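Local coordinates for protein Serpin48 (Tenebrio molitor, PDB 3OZQ) that is a serpin that specifically inhibits the serine protease SPE in the innate immunity of this beetle, at residues V177-F182 and D200-D205; L204-F209 and L263-L268; K220-P225 and K348-D353. All blocks are in the same frame, centred on the assembly; numbering follows the deposited sequence.

All three contacts lie on one side of the chain's centre, where the serpin sheets B and C meet. Contacts 1 and 2 share Leu204 and Asp205, and their centres are about 10 Å apart. Phe179 CE1 of contact 1 packs on Val266 CG2 of contact 2 at 3.5 Å. Contact 3 is nearer still to contact 2, about 7 Å between centres, and Asn265 N probably donates a hydrogen bond to Lys348 O, 2.8 Å away. Contacts 1 and 3 do not touch, though their nearest atoms are about 4 Å apart; strand 260-278 pairs with both 196-205 and 348-351. The unmodelled residues 337-345, which correspond to part of the reactive centre loop in serpins, precede strand 348-351.

Contact 1: residues V177-F182 and D200-D205; sequences VPFPPF and DTMYLD
Phe179 lies between Met202 and Leu204, two side chains that point the same way from strand 196-205; a flat ring suits the place because it offers a face to each. Met202 CE sits over one face, 3.7 Å from the centroid and 17° off the ring normal. Met202 SD approaches obliquely, completing a Met-aromatic contact; methionine's unbranched chain, bent at chi3 (-65°), can fold its methyl onto the ring. Leu204 CD1 occupies the opposite face toward its rim, while Leu204 CB reaches Phe179 CD1 at 3.8 Å. The Tyr203 carbonyl carbon lies at the ring edge, in plane. A serine in place of Phe179 would probably open a gap between Met202 and Leu204 and set the methionine methyl free to turn.

Apolar packing extends to Val177, whose CG1 meets Leu204 CD1 at 3.8 Å. Two contacts are of carbon with carbonyl oxygen: Leu204 CD1 lies 3.3 Å from Val177 O, and Pro180, which has no backbone N-H to satisfy, lays CD against Tyr203 O at 3.4 Å.

Trp175 adds an edge-to-face ring contact to Phe179. With no hydrogen bond between residues 177-182 and 200-205, these two segments are held together by dispersion and shape.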
ATOM      1  N   VAL A 177       4.195   0.059 -22.308  1.00 46.13           N
ATOM      2  CA  VAL A 177       3.642   0.727 -23.476  1.00 49.41           C
ATOM      3  C   VAL A 177       2.909   1.956 -22.986  1.00 48.10           C
ATOM      4  O   VAL A 177       1.772   1.867 -22.521  1.00 44.51           O
ATOM      5  CB  VAL A 177       2.645  -0.172 -24.225  1.00 47.54           C
ATOM      6  CG1 VAL A 177       2.204   0.489 -25.523  1.00 51.11           C
ATOM      7  CG2 VAL A 177       3.254  -1.550 -24.485  1.00 52.11           C
ATOM      8  N   PRO A 178       3.567   3.113 -23.066  1.00 49.10           N
ATOM      9  CA  PRO A 178       2.989   4.368 -22.589  1.00 43.25           C
ATOM     10  C   PRO A 178       1.790   4.821 -23.427  1.00 48.54           C
ATOM     11  O   PRO A 178       1.622   4.375 -24.564  1.00 46.55           O
ATOM     12  CB  PRO A 178       4.148   5.359 -22.728  1.00 51.30           C
ATOM     13  CG  PRO A 178       5.045   4.759 -23.773  1.00 51.71           C
ATOM     14  CD  PRO A 178       4.941   3.283 -23.570  1.00 52.37           C
ATOM     15  N   PHE A 179       0.956   5.678 -22.846  1.00 47.84           N
ATOM     16  CA  PHE A 179      -0.140   6.312 -23.575  1.00 46.97           C
ATOM     17  C   PHE A 179       0.392   7.535 -24.312  1.00 50.54           C
ATOM     18  O   PHE A 179       1.187   8.304 -23.754  1.00 49.65           O
ATOM     19  CB  PHE A 179      -1.249   6.765 -22.610  1.00 44.67           C
ATOM     20  CG  PHE A 179      -1.844   5.650 -21.804  1.00 46.82           C
ATOM     21  CD1 PHE A 179      -3.036   5.058 -22.194  1.00 38.77           C
ATOM     22  CD2 PHE A 179      -1.203   5.183 -20.653  1.00 39.96           C
ATOM     23  CE1 PHE A 179      -3.583   4.023 -21.462  1.00 44.40           C
ATOM     24  CE2 PHE A 179      -1.742   4.144 -19.920  1.00 40.46           C
ATOM     25  CZ  PHE A 179      -2.934   3.566 -20.313  1.00 35.96           C
ATOM     26  N   PRO A 180      -0.043   7.719 -25.574  1.00 54.12           N
ATOM     27  CA  PRO A 180       0.250   8.919 -26.370  1.00 51.08           C
ATOM     28  C   PRO A 180      -0.562  10.112 -25.886  1.00 47.89           C
ATOM     29  O   PRO A 180      -1.782  10.106 -25.995  1.00 52.50           O
ATOM     30  CB  PRO A 180      -0.188   8.519 -27.785  1.00 58.43           C
ATOM     31  CG  PRO A 180      -1.225   7.450 -27.579  1.00 57.24           C
ATOM     32  CD  PRO A 180      -0.806   6.709 -26.332  1.00 46.74           C
ATOM     33  N   PRO A 181       0.114  11.136 -25.352  1.00 47.97           N
ATOM     34  CA  PRO A 181      -0.528  12.308 -24.736  1.00 51.38           C
ATOM     35  C   PRO A 181      -1.328  13.174 -25.714  1.00 52.81           C
ATOM     36  O   PRO A 181      -2.181  13.958 -25.302  1.00 54.51           O
ATOM     37  CB  PRO A 181       0.654  13.105 -24.173  1.00 51.09           C
ATOM     38  CG  PRO A 181       1.855  12.604 -24.914  1.00 55.70           C
ATOM     39  CD  PRO A 181       1.580  11.170 -25.228  1.00 55.95           C
ATOM     40  N   PHE A 182      -1.045  13.041 -26.998  1.00 54.76           N
ATOM     41  CA  PHE A 182      -1.788  13.792 -28.003  1.00 58.72           C
ATOM     42  C   PHE A 182      -3.248  13.361 -27.965  1.00 57.63           C
ATOM     43  O   PHE A 182      -4.158  14.174 -28.155  1.00 57.79           O
ATOM     44  CB  PHE A 182      -1.200  13.574 -29.401  1.00 54.62           C
ATOM     45  CG  PHE A 182      -0.105  12.536 -29.454  1.00 60.84           C
ATOM     46  CD1 PHE A 182       0.887  12.482 -28.473  1.00 58.66           C
ATOM     47  CD2 PHE A 182      -0.066  11.614 -30.488  1.00 62.13           C
ATOM     48  CE1 PHE A 182       1.885  11.528 -28.526  1.00 59.36           C
ATOM     49  CE2 PHE A 182       0.932  10.660 -30.549  1.00 62.97           C
ATOM     50  CZ  PHE A 182       1.910  10.616 -29.564  1.00 68.45           C
ATOM     51  N   ASP A 200      -9.837  14.214 -17.708  1.00 48.77           N
ATOM     52  CA  ASP A 200      -8.761  13.851 -18.615  1.00 41.88           C
ATOM     53  C   ASP A 200      -8.650  12.336 -18.718  1.00 46.74           C
ATOM     54  O   ASP A 200      -8.534  11.642 -17.703  1.00 42.08           O
ATOM     55  CB  ASP A 200      -7.458  14.457 -18.102  1.00 47.10           C
ATOM     56  CG  ASP A 200      -7.530  15.972 -17.996  1.00 50.08           C
ATOM     57  OD1 ASP A 200      -7.965  16.602 -18.984  1.00 53.05           O
ATOM     58  OD2 ASP A 200      -7.183  16.530 -16.928  1.00 60.22           O
ATOM     59  N   THR A 201      -8.694  11.830 -19.946  1.00 38.24           N
ATOM     60  CA  THR A 201      -8.685  10.403 -20.189  1.00 39.29           C
ATOM     61  C   THR A 201      -7.653  10.070 -21.265  1.00 41.48           C
ATOM     62  O   THR A 201      -7.532  10.780 -22.263  1.00 43.24           O
ATOM     63  CB  THR A 201     -10.100   9.918 -20.580  1.00 40.72           C
ATOM     64  OG1 THR A 201     -11.000  10.161 -19.488  1.00 38.88           O
ATOM     65  CG2 THR A 201     -10.101   8.435 -20.915  1.00 38.52           C
ATOM     66  N   MET A 202      -6.898   9.000 -21.038  1.00 41.22           N
ATOM     67  CA  MET A 202      -5.820   8.582 -21.924  1.00 41.18           C
ATOM     68  C   MET A 202      -6.265   7.380 -22.744  1.00 39.04           C
ATOM     69  O   MET A 202      -7.067   6.578 -22.276  1.00 37.67           O
ATOM     70  CB  MET A 202      -4.576   8.195 -21.112  1.00 40.90           C
ATOM     71  CG  MET A 202      -4.242   9.115 -19.955  1.00 40.81           C
ATOM     72  SD  MET A 202      -2.744   8.558 -19.089  1.00 42.91           S
ATOM     73  CE  MET A 202      -3.318   6.993 -18.438  1.00 39.88           C
ATOM     74  N   TYR A 203      -5.720   7.237 -23.950  1.00 40.98           N
ATOM     75  CA  TYR A 203      -6.183   6.207 -24.873  1.00 37.13           C
ATOM     76  C   TYR A 203      -5.049   5.400 -25.493  1.00 40.22           C
ATOM     77  O   TYR A 203      -4.085   5.955 -26.009  1.00 45.31           O
ATOM     78  CB  TYR A 203      -7.076   6.831 -25.973  1.00 42.10           C
ATOM     79  CG  TYR A 203      -8.375   7.379 -25.434  1.00 38.93           C
ATOM     80  CD1 TYR A 203      -9.535   6.610 -25.454  1.00 39.02           C
ATOM     81  CD2 TYR A 203      -8.438   8.654 -24.883  1.00 36.60           C
ATOM     82  CE1 TYR A 203     -10.720   7.096 -24.951  1.00 34.87           C
ATOM     83  CE2 TYR A 203      -9.619   9.146 -24.373  1.00 39.41           C
ATOM     84  CZ  TYR A 203     -10.755   8.361 -24.408  1.00 37.76           C
ATOM     85  OH  TYR A 203     -11.924   8.843 -23.879  1.00 39.39           O
ATOM     86  N   LEU A 204      -5.181   4.079 -25.442  1.00 41.28           N
ATOM     87  CA  LEU A 204      -4.220   3.178 -26.071  1.00 43.33           C
ATOM     88  C   LEU A 204      -4.961   2.080 -26.811  1.00 46.19           C
ATOM     89  O   LEU A 204      -5.728   1.332 -26.207  1.00 47.22           O
ATOM     90  CB  LEU A 204      -3.303   2.551 -25.019  1.00 47.49           C
ATOM     91  CG  LEU A 204      -1.789   2.622 -25.211  1.00 48.52           C
ATOM     92  CD1 LEU A 204      -1.070   1.810 -24.112  1.00 44.57           C
ATOM     93  CD2 LEU A 204      -1.392   2.140 -26.587  1.00 45.62           C
ATOM     94  N   ASP A 205      -4.717   1.975 -28.117  1.00 46.19           N
ATOM     95  CA  ASP A 205      -5.456   1.044 -28.969  1.00 49.59           C
ATOM     96  C   ASP A 205      -4.650  -0.149 -29.471  1.00 49.20           C
ATOM     97  O   ASP A 205      -3.421  -0.108 -29.551  1.00 50.54           O
ATOM     98  CB  ASP A 205      -6.024   1.774 -30.190  1.00 51.30           C
ATOM     99  CG  ASP A 205      -6.947   2.908 -29.815  1.00 51.82           C
ATOM    100  OD1 ASP A 205      -7.655   2.790 -28.790  1.00 55.22           O
ATOM    101  OD2 ASP A 205      -6.960   3.917 -30.555  1.00 56.93           O
TER

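Contact 2: residues L204-F209 and L263-L268; sequences LDEQYF and LVNVAL
The Tyr208 ring takes Leu263 CB over one face, 4.0 Å from its centroid and displaced toward the rim. A branched aliphatic chain suits position 263: while CB lies on the tyrosine, CG, anti to the backbone N (chi1 -176°), carries CD1 to 3.4 Å from Glu206 C. The Phe209 ring has Gln207 CB on one face and Val266 CG1 at its edge, while Val264 CG1 comes in obliquely. The Asp205 carboxylate and Asn265 amide planes are turned 58° apart; Asp205 OD1 and Asn265 OD1, 3.5 Å apart, are both acceptors and do not bond.

Backbone bonds set the register. Leu204 and Val266 form an antiparallel hydrogen-bonded pair. Val266 CG2, between its backbone N and carbonyl carbon, comes 3.4 Å from Leu204 CB, tighter than usual van der Waals contact. In the next such pair Val264 N bonds Gln207 O at 2.9 Å and Gln207 N bonds Val264 O at 3.2 Å. One residue is gained between the pairs, a G1 beta bulge in which Glu206 has positive phi (48°). Its N-H is taken by Asn265 OD1 at 2.6 Å, nearly along the C=O axis; a short amide side chain suits this reach.

At the bulge the chain turns from strand 196-205 of sheet C into strand 207-214 of sheet B. Strand 260-278 pairs with both, Asn265 and Ala267 bond to strand 348-351, and Phe209 packs onto Leu222 and Leu224 of strand 219-225.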
ATOM      1  N   LEU A 204      -5.181   4.079 -25.442  1.00 41.28           N
ATOM      2  CA  LEU A 204      -4.220   3.178 -26.071  1.00 43.33           C
ATOM      3  C   LEU A 204      -4.961   2.080 -26.811  1.00 46.19           C
ATOM      4  O   LEU A 204      -5.728   1.332 -26.207  1.00 47.22           O
ATOM      5  CB  LEU A 204      -3.303   2.551 -25.019  1.00 47.49           C
ATOM      6  CG  LEU A 204      -1.789   2.622 -25.211  1.00 48.52           C
ATOM      7  CD1 LEU A 204      -1.070   1.810 -24.112  1.00 44.57           C
ATOM      8  CD2 LEU A 204      -1.392   2.140 -26.587  1.00 45.62           C
ATOM      9  N   ASP A 205      -4.717   1.975 -28.117  1.00 46.19           N
ATOM     10  CA  ASP A 205      -5.456   1.044 -28.969  1.00 49.59           C
ATOM     11  C   ASP A 205      -4.650  -0.149 -29.471  1.00 49.20           C
ATOM     12  O   ASP A 205      -3.421  -0.108 -29.551  1.00 50.54           O
ATOM     13  CB  ASP A 205      -6.024   1.774 -30.190  1.00 51.30           C
ATOM     14  CG  ASP A 205      -6.947   2.908 -29.815  1.00 51.82           C
ATOM     15  OD1 ASP A 205      -7.655   2.790 -28.790  1.00 55.22           O
ATOM     16  OD2 ASP A 205      -6.960   3.917 -30.555  1.00 56.93           O
ATOM     17  N   GLU A 206      -5.371  -1.205 -29.825  1.00 44.31           N
ATOM     18  CA  GLU A 206      -4.790  -2.370 -30.479  1.00 54.69           C
ATOM     19  C   GLU A 206      -3.523  -2.894 -29.800  1.00 54.23           C
ATOM     20  O   GLU A 206      -2.554  -3.240 -30.475  1.00 51.05           O
ATOM     21  CB  GLU A 206      -4.497  -2.052 -31.951  1.00 58.55           C
ATOM     22  CG  GLU A 206      -5.725  -1.676 -32.766  1.00 60.46           C
ATOM     23  CD  GLU A 206      -5.417  -0.674 -33.888  1.00 69.36           C
ATOM     24  OE1 GLU A 206      -6.117   0.366 -33.964  1.00 64.04           O
ATOM     25  OE2 GLU A 206      -4.480  -0.920 -34.685  1.00 65.53           O
ATOM     26  N   GLN A 207      -3.535  -2.955 -28.469  1.00 55.03           N
ATOM     27  CA  GLN A 207      -2.425  -3.534 -27.723  1.00 45.32           C
ATOM     28  C   GLN A 207      -2.835  -4.894 -27.184  1.00 49.90           C
ATOM     29  O   GLN A 207      -4.015  -5.135 -26.929  1.00 50.01           O
ATOM     30  CB  GLN A 207      -2.027  -2.630 -26.553  1.00 52.97           C
ATOM     31  CG  GLN A 207      -1.647  -1.209 -26.940  1.00 51.44           C
ATOM     32  CD  GLN A 207      -0.304  -1.131 -27.637  1.00 55.46           C
ATOM     33  OE1 GLN A 207      -0.002  -0.147 -28.313  1.00 61.05           O
ATOM     34  NE2 GLN A 207       0.514  -2.163 -27.470  1.00 54.66           N
ATOM     35  N   TYR A 208      -1.862  -5.784 -27.010  1.00 50.51           N
ATOM     36  CA  TYR A 208      -2.123  -7.074 -26.383  1.00 49.58           C
ATOM     37  C   TYR A 208      -1.760  -7.021 -24.901  1.00 46.87           C
ATOM     38  O   TYR A 208      -0.584  -6.961 -24.534  1.00 47.60           O
ATOM     39  CB  TYR A 208      -1.370  -8.208 -27.086  1.00 50.75           C
ATOM     40  CG  TYR A 208      -2.100  -8.760 -28.295  1.00 52.86           C
ATOM     41  CD1 TYR A 208      -3.085  -9.731 -28.154  1.00 52.44           C
ATOM     42  CD2 TYR A 208      -1.816  -8.298 -29.572  1.00 57.09           C
ATOM     43  CE1 TYR A 208      -3.764 -10.239 -29.258  1.00 55.68           C
ATOM     44  CE2 TYR A 208      -2.492  -8.793 -30.688  1.00 57.42           C
ATOM     45  CZ  TYR A 208      -3.465  -9.766 -30.523  1.00 58.32           C
ATOM     46  OH  TYR A 208      -4.136 -10.270 -31.622  1.00 60.94           O
ATOM     47  N   PHE A 209      -2.785  -7.044 -24.059  1.00 44.79           N
ATOM     48  CA  PHE A 209      -2.602  -6.971 -22.612  1.00 43.50           C
ATOM     49  C   PHE A 209      -3.325  -8.129 -21.969  1.00 44.68           C
ATOM     50  O   PHE A 209      -4.327  -8.606 -22.494  1.00 47.24           O
ATOM     51  CB  PHE A 209      -3.184  -5.661 -22.064  1.00 39.45           C
ATOM     52  CG  PHE A 209      -2.406  -4.439 -22.453  1.00 40.98           C
ATOM     53  CD1 PHE A 209      -3.061  -3.266 -22.805  1.00 44.38           C
ATOM     54  CD2 PHE A 209      -1.018  -4.451 -22.450  1.00 44.38           C
ATOM     55  CE1 PHE A 209      -2.345  -2.128 -23.158  1.00 43.50           C
ATOM     56  CE2 PHE A 209      -0.297  -3.322 -22.797  1.00 38.29           C
ATOM     57  CZ  PHE A 209      -0.957  -2.160 -23.151  1.00 43.31           C
ATOM     58  N   LEU A 263      -6.267  -8.830 -27.597  1.00 48.89           N
ATOM     59  CA  LEU A 263      -6.190  -7.548 -28.270  1.00 44.22           C
ATOM     60  C   LEU A 263      -7.257  -6.627 -27.699  1.00 43.48           C
ATOM     61  O   LEU A 263      -8.433  -6.977 -27.654  1.00 44.84           O
ATOM     62  CB  LEU A 263      -6.424  -7.736 -29.765  1.00 47.76           C
ATOM     63  CG  LEU A 263      -6.257  -6.461 -30.572  1.00 48.89           C
ATOM     64  CD1 LEU A 263      -4.824  -5.963 -30.449  1.00 50.95           C
ATOM     65  CD2 LEU A 263      -6.632  -6.722 -32.031  1.00 52.90           C
ATOM     66  N   VAL A 264      -6.857  -5.444 -27.267  1.00 38.98           N
ATOM     67  CA  VAL A 264      -7.768  -4.621 -26.495  1.00 39.91           C
ATOM     68  C   VAL A 264      -7.494  -3.156 -26.726  1.00 38.95           C
ATOM     69  O   VAL A 264      -6.370  -2.771 -27.043  1.00 43.76           O
ATOM     70  CB  VAL A 264      -7.642  -4.958 -24.965  1.00 45.96           C
ATOM     71  CG1 VAL A 264      -6.211  -4.792 -24.495  1.00 39.69           C
ATOM     72  CG2 VAL A 264      -8.594  -4.117 -24.134  1.00 42.64           C
ATOM     73  N   ASN A 265      -8.534  -2.341 -26.593  1.00 42.15           N
ATOM     74  CA  ASN A 265      -8.378  -0.899 -26.540  1.00 42.30           C
ATOM     75  C   ASN A 265      -8.633  -0.458 -25.110  1.00 42.23           C
ATOM     76  O   ASN A 265      -9.530  -0.975 -24.451  1.00 42.97           O
ATOM     77  CB  ASN A 265      -9.366  -0.194 -27.472  1.00 43.78           C
ATOM     78  CG  ASN A 265      -9.016  -0.362 -28.944  1.00 50.40           C
ATOM     79  OD1 ASN A 265      -7.874  -0.649 -29.302  1.00 51.97           O
ATOM     80  ND2 ASN A 265     -10.005  -0.176 -29.802  1.00 48.91           N
ATOM     81  N   VAL A 266      -7.860   0.503 -24.628  1.00 41.59           N
ATOM     82  CA  VAL A 266      -8.003   0.931 -23.249  1.00 40.14           C
ATOM     83  C   VAL A 266      -8.251   2.422 -23.122  1.00 37.99           C
ATOM     84  O   VAL A 266      -7.562   3.236 -23.734  1.00 41.34           O
ATOM     85  CB  VAL A 266      -6.763   0.568 -22.406  1.00 44.61           C
ATOM     86  CG1 VAL A 266      -6.354  -0.884 -22.656  1.00 44.15           C
ATOM     87  CG2 VAL A 266      -5.628   1.503 -22.742  1.00 49.09           C
ATOM     88  N   ALA A 267      -9.237   2.771 -22.310  1.00 35.98           N
ATOM     89  CA  ALA A 267      -9.487   4.165 -21.970  1.00 36.14           C
ATOM     90  C   ALA A 267      -9.346   4.310 -20.468  1.00 38.08           C
ATOM     91  O   ALA A 267     -10.208   3.851 -19.716  1.00 36.52           O
ATOM     92  CB  ALA A 267     -10.880   4.591 -22.403  1.00 36.22           C
ATOM     93  N   LEU A 268      -8.263   4.952 -20.044  1.00 36.25           N
ATOM     94  CA  LEU A 268      -7.951   5.073 -18.624  1.00 35.08           C
ATOM     95  C   LEU A 268      -7.787   6.524 -18.276  1.00 35.19           C
ATOM     96  O   LEU A 268      -6.912   7.186 -18.815  1.00 37.57           O
ATOM     97  CB  LEU A 268      -6.643   4.346 -18.308  1.00 36.20           C
ATOM     98  CG  LEU A 268      -6.225   4.345 -16.832  1.00 37.29           C
ATOM     99  CD1 LEU A 268      -7.121   3.391 -16.068  1.00 32.54           C
ATOM    100  CD2 LEU A 268      -4.765   3.946 -16.711  1.00 34.13           C
TER

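Contact 3: residues K220-P225 and K348-D353; sequences KLLELP and KQFIVD
Orthogonal packing of sheet B on sheet C, a feature of the serpin fold, brings Leu222 of strand 219-225 onto Phe350 of strand 348-351. The short strand axes pass 8.8 Å apart at 85°, too far for backbone pairing, so every contact involves at least one side chain. Leu222 CB stands almost squarely over the centre of the Phe350 ring, 3.4 Å from the centroid and 10° off the normal. Leu222 CG, anti to the backbone N (chi1 171°), sets CD2 over the rim of the same face, 3.3 Å from Phe350 CD2. A flat, wide ring suits this place because both CB and CD2 of Leu222 can lie on one face while its edge meets the Lys220 backbone.

At that edge, Lys220 O lies near the ring plane, 3.8 Å from Phe350 CE1, and Lys220 CB also approaches that atom. Beyond CG the lysine chain is extended and carries NZ to a hydrogen bond with Gln349 O, 3.2 Å away and in the carbonyl plane; a long side chain suits this reach.

Val264, Ile234 and Leu236 also touch Phe350. Between residues 220-225 and 348-353, a buried apolar contact is bordered by one hydrogen bond from a charged amine, which would probably polarise the Gln349 carbonyl.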
ATOM      1  N   LYS A 220     -14.675  -7.121 -15.592  1.00 48.73           N
ATOM      2  CA  LYS A 220     -13.542  -7.397 -16.456  1.00 44.93           C
ATOM      3  C   LYS A 220     -12.298  -6.959 -15.705  1.00 40.37           C
ATOM      4  O   LYS A 220     -12.357  -6.029 -14.907  1.00 41.17           O
ATOM      5  CB  LYS A 220     -13.644  -6.589 -17.746  1.00 40.95           C
ATOM      6  CG  LYS A 220     -14.755  -6.995 -18.700  1.00 47.60           C
ATOM      7  CD  LYS A 220     -14.621  -6.191 -19.991  1.00 45.20           C
ATOM      8  CE  LYS A 220     -15.757  -6.466 -20.985  1.00 53.66           C
ATOM      9  NZ  LYS A 220     -15.965  -5.305 -21.914  1.00 48.93           N
ATOM     10  N   LEU A 221     -11.178  -7.620 -15.981  1.00 38.07           N
ATOM     11  CA  LEU A 221      -9.908  -7.296 -15.354  1.00 40.51           C
ATOM     12  C   LEU A 221      -8.875  -7.103 -16.433  1.00 40.67           C
ATOM     13  O   LEU A 221      -8.815  -7.871 -17.391  1.00 40.51           O
ATOM     14  CB  LEU A 221      -9.432  -8.422 -14.430  1.00 41.47           C
ATOM     15  CG  LEU A 221     -10.338  -8.835 -13.276  1.00 44.83           C
ATOM     16  CD1 LEU A 221     -11.269  -9.942 -13.715  1.00 49.99           C
ATOM     17  CD2 LEU A 221      -9.483  -9.287 -12.105  1.00 50.51           C
ATOM     18  N   LEU A 222      -8.066  -6.069 -16.275  1.00 37.95           N
ATOM     19  CA  LEU A 222      -7.032  -5.752 -17.238  1.00 38.40           C
ATOM     20  C   LEU A 222      -5.744  -5.493 -16.499  1.00 39.22           C
ATOM     21  O   LEU A 222      -5.718  -4.714 -15.559  1.00 36.90           O
ATOM     22  CB  LEU A 222      -7.400  -4.495 -18.012  1.00 39.79           C
ATOM     23  CG  LEU A 222      -6.277  -3.948 -18.890  1.00 39.90           C
ATOM     24  CD1 LEU A 222      -6.050  -4.852 -20.072  1.00 44.13           C
ATOM     25  CD2 LEU A 222      -6.605  -2.540 -19.363  1.00 47.50           C
ATOM     26  N   GLU A 223      -4.664  -6.119 -16.934  1.00 32.17           N
ATOM     27  CA  GLU A 223      -3.387  -5.879 -16.286  1.00 37.67           C
ATOM     28  C   GLU A 223      -2.453  -5.096 -17.207  1.00 39.73           C
ATOM     29  O   GLU A 223      -2.051  -5.566 -18.271  1.00 42.98           O
ATOM     30  CB  GLU A 223      -2.799  -7.215 -15.801  1.00 38.86           C
ATOM     31  CG  GLU A 223      -1.330  -7.226 -15.563  1.00 39.50           C
ATOM     32  CD  GLU A 223      -0.820  -8.611 -15.163  1.00 49.85           C
ATOM     33  OE1 GLU A 223      -1.629  -9.455 -14.711  1.00 49.28           O
ATOM     34  OE2 GLU A 223       0.399  -8.844 -15.294  1.00 56.89           O
ATOM     35  N   LEU A 224      -2.165  -3.866 -16.807  1.00 40.20           N
ATOM     36  CA  LEU A 224      -1.307  -2.965 -17.565  1.00 38.12           C
ATOM     37  C   LEU A 224       0.115  -3.111 -17.060  1.00 39.39           C
ATOM     38  O   LEU A 224       0.379  -2.903 -15.872  1.00 36.76           O
ATOM     39  CB  LEU A 224      -1.772  -1.517 -17.402  1.00 39.83           C
ATOM     40  CG  LEU A 224      -3.102  -1.096 -18.039  1.00 38.93           C
ATOM     41  CD1 LEU A 224      -3.490   0.295 -17.568  1.00 41.10           C
ATOM     42  CD2 LEU A 224      -3.020  -1.139 -19.553  1.00 41.75           C
ATOM     43  N   PRO A 225       1.032  -3.472 -17.965  1.00 42.25           N
ATOM     44  CA  PRO A 225       2.407  -3.841 -17.629  1.00 42.08           C
ATOM     45  C   PRO A 225       3.305  -2.632 -17.461  1.00 44.42           C
ATOM     46  O   PRO A 225       3.239  -1.676 -18.242  1.00 41.25           O
ATOM     47  CB  PRO A 225       2.860  -4.681 -18.841  1.00 43.29           C
ATOM     48  CG  PRO A 225       1.598  -4.877 -19.703  1.00 45.11           C
ATOM     49  CD  PRO A 225       0.746  -3.692 -19.391  1.00 38.32           C
ATOM     50  N   LYS A 348     -11.172  -6.169 -28.025  1.00 49.53           N
ATOM     51  CA  LYS A 348     -11.874  -6.084 -26.753  1.00 49.41           C
ATOM     52  C   LYS A 348     -11.853  -4.626 -26.284  1.00 48.23           C
ATOM     53  O   LYS A 348     -10.885  -3.900 -26.527  1.00 44.32           O
ATOM     54  CB  LYS A 348     -11.201  -6.969 -25.701  1.00 53.48           C
ATOM     55  CG  LYS A 348     -11.392  -8.471 -25.884  1.00 57.76           C
ATOM     56  CD  LYS A 348     -12.853  -8.867 -25.747  1.00 60.22           C
ATOM     57  CE  LYS A 348     -12.999 -10.344 -25.387  1.00 61.25           C
ATOM     58  NZ  LYS A 348     -12.242 -11.231 -26.312  1.00 63.81           N
ATOM     59  N   GLN A 349     -12.924  -4.206 -25.619  1.00 46.94           N
ATOM     60  CA  GLN A 349     -13.014  -2.855 -25.077  1.00 45.50           C
ATOM     61  C   GLN A 349     -12.802  -2.824 -23.553  1.00 46.33           C
ATOM     62  O   GLN A 349     -13.473  -3.534 -22.798  1.00 41.17           O
ATOM     63  CB  GLN A 349     -14.377  -2.245 -25.406  1.00 49.24           C
ATOM     64  CG  GLN A 349     -14.715  -2.231 -26.903  1.00 49.57           C
ATOM     65  CD  GLN A 349     -14.732  -0.827 -27.458  1.00 55.32           C
ATOM     66  OE1 GLN A 349     -15.709  -0.090 -27.282  1.00 57.02           O
ATOM     67  NE2 GLN A 349     -13.644  -0.435 -28.116  1.00 59.29           N
ATOM     68  N   PHE A 350     -11.867  -2.000 -23.104  1.00 41.42           N
ATOM     69  CA  PHE A 350     -11.685  -1.791 -21.667  1.00 35.66           C
ATOM     70  C   PHE A 350     -11.726  -0.297 -21.393  1.00 39.76           C
ATOM     71  O   PHE A 350     -10.697   0.377 -21.342  1.00 37.97           O
ATOM     72  CB  PHE A 350     -10.384  -2.409 -21.172  1.00 37.03           C
ATOM     73  CG  PHE A 350     -10.316  -2.565 -19.667  1.00 37.93           C
ATOM     74  CD1 PHE A 350     -10.868  -3.680 -19.035  1.00 43.74           C
ATOM     75  CD2 PHE A 350      -9.697  -1.610 -18.891  1.00 34.56           C
ATOM     76  CE1 PHE A 350     -10.804  -3.824 -17.633  1.00 39.29           C
ATOM     77  CE2 PHE A 350      -9.617  -1.748 -17.482  1.00 39.34           C
ATOM     78  CZ  PHE A 350     -10.180  -2.853 -16.863  1.00 35.43           C
ATOM     79  N   ILE A 351     -12.944   0.210 -21.245  1.00 38.79           N
ATOM     80  CA  ILE A 351     -13.178   1.633 -21.062  1.00 38.04           C
ATOM     81  C   ILE A 351     -13.483   1.893 -19.604  1.00 37.98           C
ATOM     82  O   ILE A 351     -14.552   1.537 -19.096  1.00 38.22           O
ATOM     83  CB  ILE A 351     -14.332   2.135 -21.986  1.00 39.21           C
ATOM     84  CG1 ILE A 351     -13.980   1.847 -23.448  1.00 43.74           C
ATOM     85  CG2 ILE A 351     -14.631   3.628 -21.757  1.00 36.33           C
ATOM     86  CD1 ILE A 351     -15.189   1.801 -24.377  1.00 49.29           C
ATOM     87  N   VAL A 352     -12.510   2.493 -18.923  1.00 35.94           N
ATOM     88  CA  VAL A 352     -12.613   2.743 -17.496  1.00 36.52           C
ATOM     89  C   VAL A 352     -13.288   4.093 -17.269  1.00 40.30           C
ATOM     90  O   VAL A 352     -12.627   5.123 -17.157  1.00 39.43           O
ATOM     91  CB  VAL A 352     -11.222   2.697 -16.827  1.00 35.16           C
ATOM     92  CG1 VAL A 352     -11.361   2.749 -15.312  1.00 31.98           C
ATOM     93  CG2 VAL A 352     -10.449   1.436 -17.264  1.00 33.23           C
ATOM     94  N   ASP A 353     -14.616   4.074 -17.192  1.00 44.40           N
ATOM     95  CA  ASP A 353     -15.411   5.300 -17.262  1.00 42.28           C
ATOM     96  C   ASP A 353     -16.474   5.299 -16.189  1.00 44.18           C
ATOM     97  O   ASP A 353     -17.491   5.981 -16.297  1.00 41.07           O
ATOM     98  CB  ASP A 353     -16.048   5.453 -18.652  1.00 41.20           C
ATOM     99  CG  ASP A 353     -17.231   4.517 -18.867  1.00 46.63           C
ATOM    100  OD1 ASP A 353     -17.365   3.522 -18.123  1.00 40.99           O
ATOM    101  OD2 ASP A 353     -18.031   4.773 -19.799  1.00 49.28           O
TER